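Local coordinates for protein leucine aminopeptidase A1, chloroplastic (Solanum lycopersicum, PDB 5D8N) that removes N-terminal amino acids, preferably leucine, from peptides as a magnesium-binding homohexameric aminopeptidase, regulates wound signalling and has a role in insect defence, at residues Thr107-Gly112 / His122-Ala127; Ile379-Thr384 / Gly388-Ala393; Glu234-Ile239 / Ala331-Ala336; Met418-Pro423 / Trp451-Glu456. The protein carries 1 engineered substitution. All coordinates share one frame; numbering follows the deposited sequence.

Contact 1: Thr107-Gly112 / His122-Ala127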
loop_
_atom_site.group_PDB
_atom_site.type_symbol
_atom_site.label_atom_id
_atom_site.label_comp_id
_atom_site.label_asym_id
_atom_site.label_seq_id
_atom_site.Cartn_x
_atom_site.Cartn_y
_atom_site.Cartn_z
ATOM N N THR A 107 -44.380 -17.887 19.715
ATOM C CA THR A 107 -43.152 -17.121 19.917
ATOM C C THR A 107 -43.455 -15.735 20.473
ATOM O O THR A 107 -44.304 -15.014 19.941
ATOM C CB THR A 107 -42.288 -17.017 18.644
ATOM O OG1 THR A 107 -41.043 -16.360 18.942
ATOM C CG2 THR A 107 -43.024 -16.279 17.537
ATOM N N LEU A 108 -42.786 -15.395 21.574
ATOM C CA LEU A 108 -42.827 -14.037 22.108
ATOM C C LEU A 108 -41.655 -13.261 21.548
ATOM O O LEU A 108 -40.540 -13.759 21.506
ATOM C CB LEU A 108 -42.708 -14.059 23.629
ATOM C CG LEU A 108 -43.694 -14.975 24.370
ATOM C CD1 LEU A 108 -43.468 -14.763 25.855
ATOM C CD2 LEU A 108 -45.135 -14.650 23.996
ATOM N N VAL A 109 -41.916 -12.050 21.080
ATOM C CA VAL A 109 -40.904 -11.218 20.446
ATOM C C VAL A 109 -40.792 -9.912 21.201
ATOM O O VAL A 109 -41.793 -9.210 21.386
ATOM C CB VAL A 109 -41.302 -10.895 18.995
ATOM C CG1 VAL A 109 -40.265 -9.995 18.354
ATOM C CG2 VAL A 109 -41.441 -12.186 18.198
ATOM N N GLY A 110 -39.576 -9.579 21.618
ATOM C CA GLY A 110 -39.352 -8.398 22.444
ATOM C C GLY A 110 -39.430 -7.138 21.620
ATOM O O GLY A 110 -38.834 -7.065 20.561
ATOM N N LEU A 111 -40.208 -6.160 22.077
ATOM C CA LEU A 111 -40.278 -4.864 21.405
ATOM C C LEU A 111 -39.446 -3.774 22.096
ATOM O O LEU A 111 -39.429 -2.625 21.653
ATOM C CB LEU A 111 -41.734 -4.431 21.312
ATOM C CG LEU A 111 -42.642 -5.388 20.537
ATOM C CD1 LEU A 111 -44.102 -4.951 20.580
ATOM C CD2 LEU A 111 -42.178 -5.503 19.094
ATOM N N GLY A 112 -38.881 -4.097 23.256
ATOM C CA GLY A 112 -38.122 -3.141 24.043
ATOM C C GLY A 112 -39.019 -2.160 24.773
ATOM O O GLY A 112 -40.164 -2.474 25.090
ATOM N N HIS A 122 -42.404 -3.461 11.881
ATOM C CA HIS A 122 -41.610 -4.140 10.861
ATOM C C HIS A 122 -40.757 -5.256 11.454
ATOM O O HIS A 122 -40.755 -6.376 10.938
ATOM C CB HIS A 122 -40.668 -3.184 10.152
ATOM C CG HIS A 122 -41.377 -2.178 9.311
ATOM N ND1 HIS A 122 -40.783 -1.009 8.899
ATOM C CD2 HIS A 122 -42.596 -2.205 8.738
ATOM C CE1 HIS A 122 -41.594 -0.369 8.074
ATOM N NE2 HIS A 122 -42.715 -1.061 7.986
ATOM N N SER A 123 -40.035 -4.961 12.530
ATOM C CA SER A 123 -39.196 -5.978 13.170
ATOM C C SER A 123 -40.030 -7.152 13.672
ATOM O O SER A 123 -39.578 -8.295 13.640
ATOM C CB SER A 123 -38.390 -5.371 14.332
ATOM O OG SER A 123 -37.430 -4.489 13.783
ATOM N N LEU A 124 -41.143 -6.826 14.325
ATOM C CA LEU A 124 -42.035 -7.850 14.841
ATOM C C LEU A 124 -42.407 -8.779 13.699
ATOM O O LEU A 124 -42.298 -9.992 13.821
ATOM C CB LEU A 124 -43.285 -7.241 15.472
ATOM C CG LEU A 124 -44.366 -8.232 15.894
ATOM C CD1 LEU A 124 -43.828 -9.239 16.897
ATOM C CD2 LEU A 124 -45.545 -7.507 16.509
ATOM N N GLY A 125 -42.834 -8.223 12.579
ATOM C CA GLY A 125 -43.175 -9.039 11.426
ATOM C C GLY A 125 -42.000 -9.888 10.950
ATOM O O GLY A 125 -42.217 -11.043 10.541
ATOM N N GLN A 126 -40.823 -9.263 10.805
ATOM C CA GLN A 126 -39.625 -9.980 10.406
ATOM C C GLN A 126 -39.379 -11.149 11.357
ATOM O O GLN A 126 -38.999 -12.232 10.921
ATOM C CB GLN A 126 -38.389 -9.061 10.392
ATOM C CG GLN A 126 -38.411 -7.985 9.312
ATOM C CD GLN A 126 -37.411 -6.843 9.520
ATOM O OE1 GLN A 126 -36.465 -6.922 10.315
ATOM N NE2 GLN A 126 -37.662 -5.737 8.830
ATOM N N ALA A 127 -39.530 -10.925 12.661
ATOM C CA ALA A 127 -39.253 -11.994 13.635
ATOM C C ALA A 127 -40.275 -13.118 13.460
ATOM O O ALA A 127 -39.952 -14.285 13.640
ATOM C CB ALA A 127 -39.279 -11.459 15.063
#
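No ring or other flat group enters where Val109 meets Leu124 and Ala127, so there are no faces or edges to cover; branched aliphatic groups and one bare methyl make the whole contact. Val109 points from the strand toward the helix, and both of its methyls lie against Leu124 CD1 and Ala127 CB alike. Its CB lies 3.7 Å from Leu124 CD1, while CG1 comes 3.7 Å from Ala127 CB and CG2 stands 3.9 Å from that same CB. On Leu124, CG lies anti to the backbone N (chi1 173°), which swings CD1 off the helix flank and over the valine, the two chains crossing obliquely. With an alanine here in place of Val109, both methyls would be missing and Leu124 CD1 would probably be left beside a gap and freer to turn. The segments run nearly antiparallel, at 156°, as expected where a strand is followed by the helix that returns across the sheet: strand 104-112, helix 119-134 and strand 139-144 form a beta-alpha-beta crossover in the macro-type N-terminal domain, with strand 46-52 lying between the two parallel strands. Leu124 bridges the crossover, since it also packs on Val142 and Leu144. Toward the C-terminal end of the strand, Leu111 adds a looser touch, its CD2 4.2 Å from Leu124 CB.

Contact 2: Ile379-Thr384 / Gly388-Ala393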
loop_
_atom_site.group_PDB
_atom_site.type_symbol
_atom_site.label_atom_id
_atom_site.label_comp_id
_atom_site.label_asym_id
_atom_site.label_seq_id
_atom_site.Cartn_x
_atom_site.Cartn_y
_atom_site.Cartn_z
ATOM N N ILE A 379 -16.664 18.142 -18.861
ATOM C CA ILE A 379 -16.172 17.455 -17.667
ATOM C C ILE A 379 -14.899 16.722 -17.966
ATOM O O ILE A 379 -14.840 15.915 -18.891
ATOM C CB ILE A 379 -17.197 16.412 -17.169
ATOM C CG1 ILE A 379 -18.544 17.087 -16.922
ATOM C CG2 ILE A 379 -16.720 15.721 -15.902
ATOM C CD1 ILE A 379 -19.700 16.139 -17.167
ATOM N N GLU A 380 -13.848 17.100 -17.255
ATOM C CA GLU A 380 -12.594 16.372 -17.331
ATOM C C GLU A 380 -12.628 15.174 -16.397
ATOM O O GLU A 380 -12.842 15.303 -15.194
ATOM C CB GLU A 380 -11.402 17.252 -16.963
ATOM C CG GLU A 380 -10.079 16.492 -16.962
ATOM C CD GLU A 380 -8.893 17.359 -16.569
ATOM O OE1 GLU A 380 -9.062 18.399 -15.865
ATOM O OE2 GLU A 380 -7.808 16.999 -17.081
ATOM N N VAL A 381 -12.484 13.991 -16.967
ATOM C CA VAL A 381 -12.712 12.787 -16.185
ATOM C C VAL A 381 -11.390 12.412 -15.539
ATOM O O VAL A 381 -10.632 11.636 -16.087
ATOM C CB VAL A 381 -13.308 11.661 -17.053
ATOM C CG1 VAL A 381 -13.501 10.403 -16.224
ATOM C CG2 VAL A 381 -14.635 12.098 -17.637
ATOM N N ASN A 382 -11.112 12.954 -14.364
ATOM C CA ASN A 382 -9.849 12.671 -13.697
ATOM C C ASN A 382 -9.863 11.324 -12.977
ATOM O O ASN A 382 -8.798 10.830 -12.597
ATOM C CB ASN A 382 -9.463 13.775 -12.710
ATOM C CG ASN A 382 -10.467 13.907 -11.577
ATOM O OD1 ASN A 382 -11.667 13.979 -11.814
ATOM N ND2 ASN A 382 -9.977 14.119 -10.369
ATOM N N ASN A 383 -11.042 10.730 -12.798
ATOM C CA ASN A 383 -11.119 9.454 -12.091
ATOM C C ASN A 383 -12.205 8.567 -12.693
ATOM O O ASN A 383 -13.395 8.866 -12.552
ATOM C CB ASN A 383 -11.423 9.719 -10.619
ATOM C CG ASN A 383 -11.455 8.463 -9.774
ATOM O OD1 ASN A 383 -10.853 7.448 -10.092
ATOM N ND2 ASN A 383 -12.173 8.541 -8.671
ATOM N N THR A 384 -11.790 7.465 -13.311
ATOM C CA THR A 384 -12.710 6.534 -13.953
ATOM C C THR A 384 -13.468 5.598 -13.006
ATOM O O THR A 384 -14.396 4.908 -13.425
ATOM C CB THR A 384 -12.001 5.673 -15.017
ATOM O OG1 THR A 384 -10.884 5.012 -14.421
ATOM C CG2 THR A 384 -11.545 6.559 -16.193
ATOM N N GLY A 388 -20.303 6.974 -12.578
ATOM C CA GLY A 388 -21.740 6.958 -12.359
ATOM C C GLY A 388 -22.369 8.352 -12.412
ATOM O O GLY A 388 -23.430 8.537 -13.010
ATOM N N ARG A 389 -21.692 9.335 -11.815
ATOM C CA ARG A 389 -22.201 10.686 -11.773
ATOM C C ARG A 389 -22.284 11.289 -13.150
ATOM O O ARG A 389 -23.140 12.138 -13.366
ATOM C CB ARG A 389 -21.375 11.577 -10.858
ATOM C CG ARG A 389 -19.915 11.694 -11.275
ATOM C CD ARG A 389 -19.107 12.372 -10.184
ATOM N NE ARG A 389 -18.971 11.495 -9.031
ATOM C CZ ARG A 389 -18.382 11.835 -7.884
ATOM N NH1 ARG A 389 -17.939 13.065 -7.678
ATOM N NH2 ARG A 389 -18.355 10.972 -6.895
ATOM N N LEU A 390 -21.468 10.818 -14.092
ATOM C CA LEU A 390 -21.567 11.305 -15.462
ATOM C C LEU A 390 -22.909 10.907 -16.074
ATOM O O LEU A 390 -23.506 11.673 -16.826
ATOM C CB LEU A 390 -20.426 10.813 -16.361
ATOM C CG LEU A 390 -19.097 11.576 -16.404
ATOM C CD1 LEU A 390 -18.594 11.877 -15.003
ATOM C CD2 LEU A 390 -18.048 10.771 -17.164
ATOM N N THR A 391 -23.307 9.660 -15.860
ATOM C CA THR A 391 -24.574 9.199 -16.398
ATOM C C THR A 391 -25.717 9.974 -15.765
ATOM O O THR A 391 -26.711 10.308 -16.417
ATOM C CB THR A 391 -24.783 7.687 -16.227
ATOM O OG1 THR A 391 -24.947 7.335 -14.847
ATOM C CG2 THR A 391 -23.605 6.940 -16.806
ATOM N N LEU A 392 -25.582 10.245 -14.474
ATOM C CA LEU A 392 -26.614 11.028 -13.786
ATOM C C LEU A 392 -26.725 12.451 -14.293
ATOM O O LEU A 392 -27.806 13.030 -14.287
ATOM C CB LEU A 392 -26.370 11.058 -12.285
ATOM C CG LEU A 392 -26.675 9.754 -11.543
ATOM C CD1 LEU A 392 -26.107 9.846 -10.141
ATOM C CD2 LEU A 392 -28.181 9.517 -11.494
ATOM N N ALA A 393 -25.609 13.031 -14.715
ATOM C CA ALA A 393 -25.647 14.368 -15.278
ATOM C C ALA A 393 -26.668 14.502 -16.419
ATOM O O ALA A 393 -27.559 15.348 -16.400
ATOM C CB ALA A 393 -24.260 14.749 -15.747
#
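A small, buried, purely apolar contact joins Ile379 and Val381 to the first turn of helix 388-401, closing the short loop that carries the magnesium ligands Asp385 and Glu387. Leu390 does the work from the helix side. It points at these two residues and divides its two methyls between them: CD2 meets Val381 CG2 at 3.7 Å, crossing it at a slant, while CD1 stands off Ile379 CG2 at 4.4 Å. The leucine CG is turned beside its own backbone N (chi1 -85°), which leaves the fork facing both partners at once. Leu390 is modelled in two conformers, and these distances belong to one of them. Val381 is the centre of an inverse gamma turn, closed by a weak bond from Asn382 N to Glu380 O; the turn bends the chain on its way to the metal-binding loop, and the Val381 side chain lies about 5 Å from that of Glu387.

On the helix, Gly388 O is gripped twice. Leu392 N reaches it at 3.1 Å, and Thr391 OG1 donates to it at 2.7 Å in the carbonyl plane, on a lone pair, which probably holds the threonine in this rotation. Around this joint, Ala264 and Val268 of helix 263-269 pack on Leu390, Phe486 of helix 479-488 packs on Ile379, and strand 378-380 lies between strands 370-372 and 470-471 in a three-stranded sheet.

Contact 3: Glu234-Ile239 / Ala331-Ala336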
loop_
_atom_site.group_PDB
_atom_site.type_symbol
_atom_site.label_atom_id
_atom_site.label_comp_id
_atom_site.label_asym_id
_atom_site.label_seq_id
_atom_site.Cartn_x
_atom_site.Cartn_y
_atom_site.Cartn_z
ATOM N N GLU A 234 -36.173 -4.123 -20.244
ATOM C CA GLU A 234 -37.301 -5.058 -20.323
ATOM C C GLU A 234 -38.108 -5.107 -19.033
ATOM O O GLU A 234 -39.333 -5.186 -19.073
ATOM C CB GLU A 234 -36.864 -6.486 -20.667
ATOM C CG GLU A 234 -36.401 -6.661 -22.103
ATOM C CD GLU A 234 -37.458 -6.342 -23.158
ATOM O OE1 GLU A 234 -38.669 -6.576 -22.896
ATOM O OE2 GLU A 234 -37.043 -5.808 -24.219
ATOM N N GLU A 235 -37.435 -5.031 -17.891
ATOM C CA GLU A 235 -38.142 -4.949 -16.631
ATOM C C GLU A 235 -39.018 -3.692 -16.604
ATOM O O GLU A 235 -40.127 -3.695 -16.063
ATOM C CB GLU A 235 -37.194 -4.983 -15.423
ATOM C CG GLU A 235 -36.419 -6.288 -15.263
ATOM C CD GLU A 235 -37.239 -7.476 -14.772
ATOM O OE1 GLU A 235 -38.328 -7.319 -14.173
ATOM O OE2 GLU A 235 -36.775 -8.605 -15.012
ATOM N N ALA A 236 -38.479 -2.582 -17.071
ATOM C CA ALA A 236 -39.278 -1.355 -17.124
ATOM C C ALA A 236 -40.507 -1.526 -18.014
ATOM O O ALA A 236 -41.606 -1.088 -17.672
ATOM C CB ALA A 236 -38.434 -0.181 -17.600
ATOM N N LYS A 237 -40.314 -2.150 -19.166
ATOM C CA LYS A 237 -41.426 -2.402 -20.079
ATOM C C LYS A 237 -42.493 -3.312 -19.488
ATOM O O LYS A 237 -43.688 -3.133 -19.754
ATOM C CB LYS A 237 -40.897 -3.005 -21.386
ATOM C CG LYS A 237 -40.225 -1.959 -22.250
ATOM C CD LYS A 237 -40.020 -2.481 -23.664
ATOM C CE LYS A 237 -38.665 -3.099 -23.887
ATOM N NZ LYS A 237 -38.589 -3.635 -25.275
ATOM N N LYS A 238 -42.059 -4.249 -18.654
ATOM C CA LYS A 238 -42.959 -5.195 -18.015
ATOM C C LYS A 238 -43.852 -4.456 -17.027
ATOM O O LYS A 238 -45.046 -4.742 -16.908
ATOM C CB LYS A 238 -42.147 -6.273 -17.291
ATOM C CG LYS A 238 -42.950 -7.305 -16.518
ATOM C CD LYS A 238 -42.033 -8.284 -15.787
ATOM C CE LYS A 238 -42.754 -9.054 -14.690
ATOM N NZ LYS A 238 -41.857 -10.131 -14.183
ATOM N N ILE A 239 -43.273 -3.503 -16.306
ATOM C CA ILE A 239 -44.062 -2.704 -15.379
ATOM C C ILE A 239 -45.102 -1.937 -16.186
ATOM O O ILE A 239 -46.257 -1.893 -15.813
ATOM C CB ILE A 239 -43.187 -1.729 -14.577
ATOM C CG1 ILE A 239 -42.312 -2.514 -13.578
ATOM C CG2 ILE A 239 -44.056 -0.718 -13.842
ATOM C CD1 ILE A 239 -41.176 -1.698 -13.016
ATOM N N ALA A 331 -34.456 1.073 -6.723
ATOM C CA ALA A 331 -35.422 1.733 -5.861
ATOM C C ALA A 331 -36.422 2.506 -6.711
ATOM O O ALA A 331 -37.627 2.516 -6.439
ATOM C CB ALA A 331 -34.730 2.663 -4.878
ATOM N N VAL A 332 -35.924 3.100 -7.784
ATOM C CA VAL A 332 -36.810 3.827 -8.686
ATOM C C VAL A 332 -37.823 2.910 -9.377
ATOM O O VAL A 332 -39.019 3.206 -9.440
ATOM C CB VAL A 332 -35.992 4.658 -9.679
ATOM C CG1 VAL A 332 -36.829 5.201 -10.813
ATOM C CG2 VAL A 332 -35.317 5.816 -8.931
ATOM N N LEU A 333 -37.354 1.800 -9.927
ATOM C CA LEU A 333 -38.277 0.868 -10.598
ATOM C C LEU A 333 -39.222 0.185 -9.616
ATOM O O LEU A 333 -40.399 -0.010 -9.899
ATOM C CB LEU A 333 -37.491 -0.163 -11.392
ATOM C CG LEU A 333 -36.724 0.458 -12.567
ATOM C CD1 LEU A 333 -35.923 -0.615 -13.265
ATOM C CD2 LEU A 333 -37.615 1.117 -13.599
ATOM N N GLY A 334 -38.714 -0.098 -8.419
ATOM C CA GLY A 334 -39.553 -0.585 -7.329
ATOM C C GLY A 334 -40.664 0.373 -6.959
ATOM O O GLY A 334 -41.819 -0.016 -6.795
ATOM N N ALA A 335 -40.344 1.655 -6.956
ATOM C CA ALA A 335 -41.359 2.655 -6.688
ATOM C C ALA A 335 -42.431 2.647 -7.779
ATOM O O ALA A 335 -43.612 2.833 -7.487
ATOM C CB ALA A 335 -40.730 4.037 -6.549
ATOM N N ALA A 336 -42.018 2.478 -9.031
ATOM C CA ALA A 336 -42.959 2.462 -10.141
ATOM C C ALA A 336 -43.923 1.299 -10.010
ATOM O O ALA A 336 -45.109 1.445 -10.259
ATOM C CB ALA A 336 -42.239 2.370 -11.473
#
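Ile239 and Leu333 interlock between two nearly parallel helices: each points at the opposite helix, and each is met there by an alanine as well. Ile239 forks over the partner backbone. Its CG1 branch, anti to the carbonyl carbon (chi1 -70°), carries CD1 over the turn that starts at Leu333, 3.6 Å from Leu333 O and 4.3 Å from Leu333 CB. The other branch, CG2, leads to Ala336, touching its CB at 4.3 Å. Leu333 reaches the other way, and its CD2 comes to rest 4.3 Å from Ala236 CB. The spacing explains the fit: Ala236 and Ile239 are three residues apart, as are Leu333 and Ala336, and the nearest backbone pairs are Ala236 with Leu333 and Ile239 with Ala336. Each helix thus offers one long aliphatic chain and one alanine, and a long chain on one side lies against an alanine on the other. The axes pass 10.5 Å apart at only 16°, and every residue that touches is buried.

Away from this seam, Lys237 NZ donates to Glu234 OE2 at 2.9 Å in a salt bridge one turn along the helix, meeting the carboxylate on its syn side but 35° out of plane. Leu215 and Leu219 of helix 197-221 extend the apolar cluster around Ile239 and Leu333, and Leu282 of strand 278-284 lies against both Leu333 and Ala336. Such neighbouring helices layered on a mixed beta sheet are characteristic of the alpha/beta catalytic domain of M17 aminopeptidases.

Contact 4: Met418-Pro423 / Trp451-Glu456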
loop_
_atom_site.group_PDB
_atom_site.type_symbol
_atom_site.label_atom_id
_atom_site.label_comp_id
_atom_site.label_asym_id
_atom_site.label_seq_id
_atom_site.Cartn_x
_atom_site.Cartn_y
_atom_site.Cartn_z
ATOM N N MET A 418 -20.477 6.404 3.276
ATOM C CA MET A 418 -20.432 5.312 4.248
ATOM C C MET A 418 -19.406 5.557 5.352
ATOM O O MET A 418 -19.657 5.232 6.498
ATOM C CB MET A 418 -20.163 3.953 3.592
ATOM C CG MET A 418 -21.262 3.542 2.613
ATOM S SD MET A 418 -20.888 2.016 1.719
ATOM C CE MET A 418 -20.936 0.824 3.056
ATOM N N VAL A 419 -18.295 6.213 5.054
ATOM C CA VAL A 419 -17.391 6.665 6.121
ATOM C C VAL A 419 -18.136 7.587 7.063
ATOM O O VAL A 419 -18.124 7.385 8.270
ATOM C CB VAL A 419 -16.161 7.389 5.580
ATOM C CG1 VAL A 419 -15.360 7.993 6.734
ATOM C CG2 VAL A 419 -15.291 6.406 4.802
ATOM N N ALA A 420 -18.924 8.484 6.485
ATOM C CA ALA A 420 -19.649 9.504 7.234
ATOM C C ALA A 420 -20.790 8.946 8.083
ATOM O O ALA A 420 -20.992 9.377 9.227
ATOM C CB ALA A 420 -20.200 10.528 6.259
ATOM N N LEU A 421 -21.635 8.126 7.452
ATOM C CA LEU A 421 -22.918 7.792 8.044
ATOM C C LEU A 421 -23.082 6.308 8.290
ATOM O O LEU A 421 -24.113 5.883 8.779
ATOM C CB LEU A 421 -24.066 8.293 7.174
ATOM C CG LEU A 421 -24.223 9.802 7.052
ATOM C CD1 LEU A 421 -25.316 10.187 6.043
ATOM C CD2 LEU A 421 -24.578 10.377 8.397
ATOM N N GLY A 422 -22.051 5.538 7.969
ATOM C CA GLY A 422 -22.070 4.123 8.222
ATOM C C GLY A 422 -22.836 3.355 7.167
ATOM O O GLY A 422 -23.291 3.914 6.187
ATOM N N PRO A 423 -23.034 2.061 7.397
ATOM C CA PRO A 423 -23.695 1.199 6.416
ATOM C C PRO A 423 -25.210 1.370 6.276
ATOM O O PRO A 423 -25.785 0.902 5.288
ATOM C CB PRO A 423 -23.377 -0.215 6.911
ATOM C CG PRO A 423 -23.071 -0.073 8.376
ATOM C CD PRO A 423 -22.436 1.301 8.507
ATOM N N TRP A 451 -30.202 11.015 6.478
ATOM C CA TRP A 451 -29.745 12.186 7.212
ATOM C C TRP A 451 -29.281 13.225 6.202
ATOM O O TRP A 451 -28.473 12.935 5.316
ATOM C CB TRP A 451 -28.591 11.804 8.135
ATOM C CG TRP A 451 -28.176 12.861 9.129
ATOM C CD1 TRP A 451 -27.173 13.774 8.992
ATOM C CD2 TRP A 451 -28.792 13.133 10.394
ATOM N NE1 TRP A 451 -27.070 14.553 10.129
ATOM C CE2 TRP A 451 -28.042 14.158 11.015
ATOM C CE3 TRP A 451 -29.935 12.639 11.039
ATOM C CZ2 TRP A 451 -28.420 14.722 12.232
ATOM C CZ3 TRP A 451 -30.248 13.118 12.318
ATOM C CH2 TRP A 451 -29.486 14.165 12.899
ATOM N N ARG A 452 -29.773 14.451 6.352
ATOM C CA ARG A 452 -29.328 15.517 5.487
ATOM C C ARG A 452 -27.874 15.884 5.770
ATOM O O ARG A 452 -27.432 15.946 6.927
ATOM C CB ARG A 452 -30.213 16.739 5.636
ATOM C CG ARG A 452 -29.983 17.750 4.527
ATOM C CD ARG A 452 -30.690 19.066 4.805
ATOM N NE ARG A 452 -30.592 20.000 3.692
ATOM C CZ ARG A 452 -31.148 21.215 3.674
ATOM N NH1 ARG A 452 -31.932 21.602 4.654
ATOM N NH2 ARG A 452 -31.052 21.982 2.589
ATOM N N MET A 453 -27.136 16.113 4.693
ATOM C CA MET A 453 -25.753 16.559 4.778
ATOM C C MET A 453 -25.613 17.853 3.992
ATOM O O MET A 453 -26.401 18.137 3.087
ATOM C CB MET A 453 -24.838 15.495 4.150
ATOM C CG MET A 453 -24.872 14.179 4.898
ATOM S SD MET A 453 -23.943 14.291 6.446
ATOM C CE MET A 453 -22.279 14.267 5.836
ATOM N N PRO A 454 -24.636 18.681 4.362
ATOM C CA PRO A 454 -24.634 20.039 3.825
ATOM C C PRO A 454 -24.031 20.094 2.425
ATOM O O PRO A 454 -22.993 19.493 2.171
ATOM C CB PRO A 454 -23.725 20.778 4.811
ATOM C CG PRO A 454 -22.750 19.727 5.267
ATOM C CD PRO A 454 -23.557 18.452 5.336
ATOM N N MET A 455 -24.601 20.912 1.555
ATOM C CA MET A 455 -23.960 21.236 0.301
ATOM C C MET A 455 -23.041 22.443 0.424
ATOM O O MET A 455 -23.411 23.564 0.067
ATOM C CB MET A 455 -25.028 21.431 -0.770
ATOM C CG MET A 455 -25.673 20.078 -1.065
ATOM S SD MET A 455 -26.759 20.082 -2.488
ATOM C CE MET A 455 -25.555 20.283 -3.789
ATOM N N GLU A 456 -21.922 22.234 1.111
ATOM C CA GLU A 456 -20.999 23.309 1.449
ATOM C C GLU A 456 -20.346 23.913 0.203
ATOM O O GLU A 456 -19.512 23.256 -0.426
ATOM C CB GLU A 456 -19.934 22.776 2.400
ATOM C CG GLU A 456 -18.795 23.727 2.694
ATOM C CD GLU A 456 -19.248 25.103 3.168
ATOM O OE1 GLU A 456 -20.169 25.186 4.004
ATOM O OE2 GLU A 456 -18.717 26.123 2.668
#
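Helix 416-421 ends against strand 450-452, the outermost strand within this chain of the large mixed sheet of the M17 catalytic domain, and Leu421 in its last turn packs against Trp451 and, two residues on, Met453. Leu421 CD1 makes both touches, 4.2 Å from Trp451 CB and 4.2 Å from Met453 CG. Leucine and methionine lie alongside each other and run in opposite directions, each sliding past the other. The helix stops immediately afterwards: Gly422 takes a positive phi (81°) while its N still bonds to Met418 O at 2.8 Å, and a side chain at this glycine would run into Pro423 CD.

The same surface faces a third subunit of the hexamer. The indole NE1 of Trp451 bonds to Arg452 O of that subunit, and Arg452 O here receives Trp451 NE1 of the third subunit in return; Ala420 and Met453 likewise pack on their own counterparts there, a reciprocal pattern consistent with a twofold axis. Within the chain, Trp451 also shares backbone bonds with Ala426 and Ala428 of the neighbouring strand 426-429, and Phe429 of that strand packs on Met453. Met453 is bent twice, at chi2 and again at chi3 (-74°), and the hooked chain brings its terminal methyl CE back toward the helix, where it rests 4.3 Å from Ala420 CB.

Overall arrangement
Along the chain the contacts follow the order 1, 3, 2, 4, contact 3 opening before contact 2 and closing before it begins. Contact 1 alone belongs to the N-terminal domain and its six-stranded sheet, with its centre about 44 Å from that of contact 2, about 31 Å from contact 3 and about 30 Å from contact 4. The other three share the catalytic domain, their centres about 21 to 28 Å apart, and none touches another. Contacts 3 and 4 lie toward opposite ends of the eight-stranded sheet, near strands 247-252 and 450-452, whereas contact 2 joins a separate three-stranded sheet to a helix beside the magnesium ligands. Domain core, metal-site loop and subunit interface are thus packed separately.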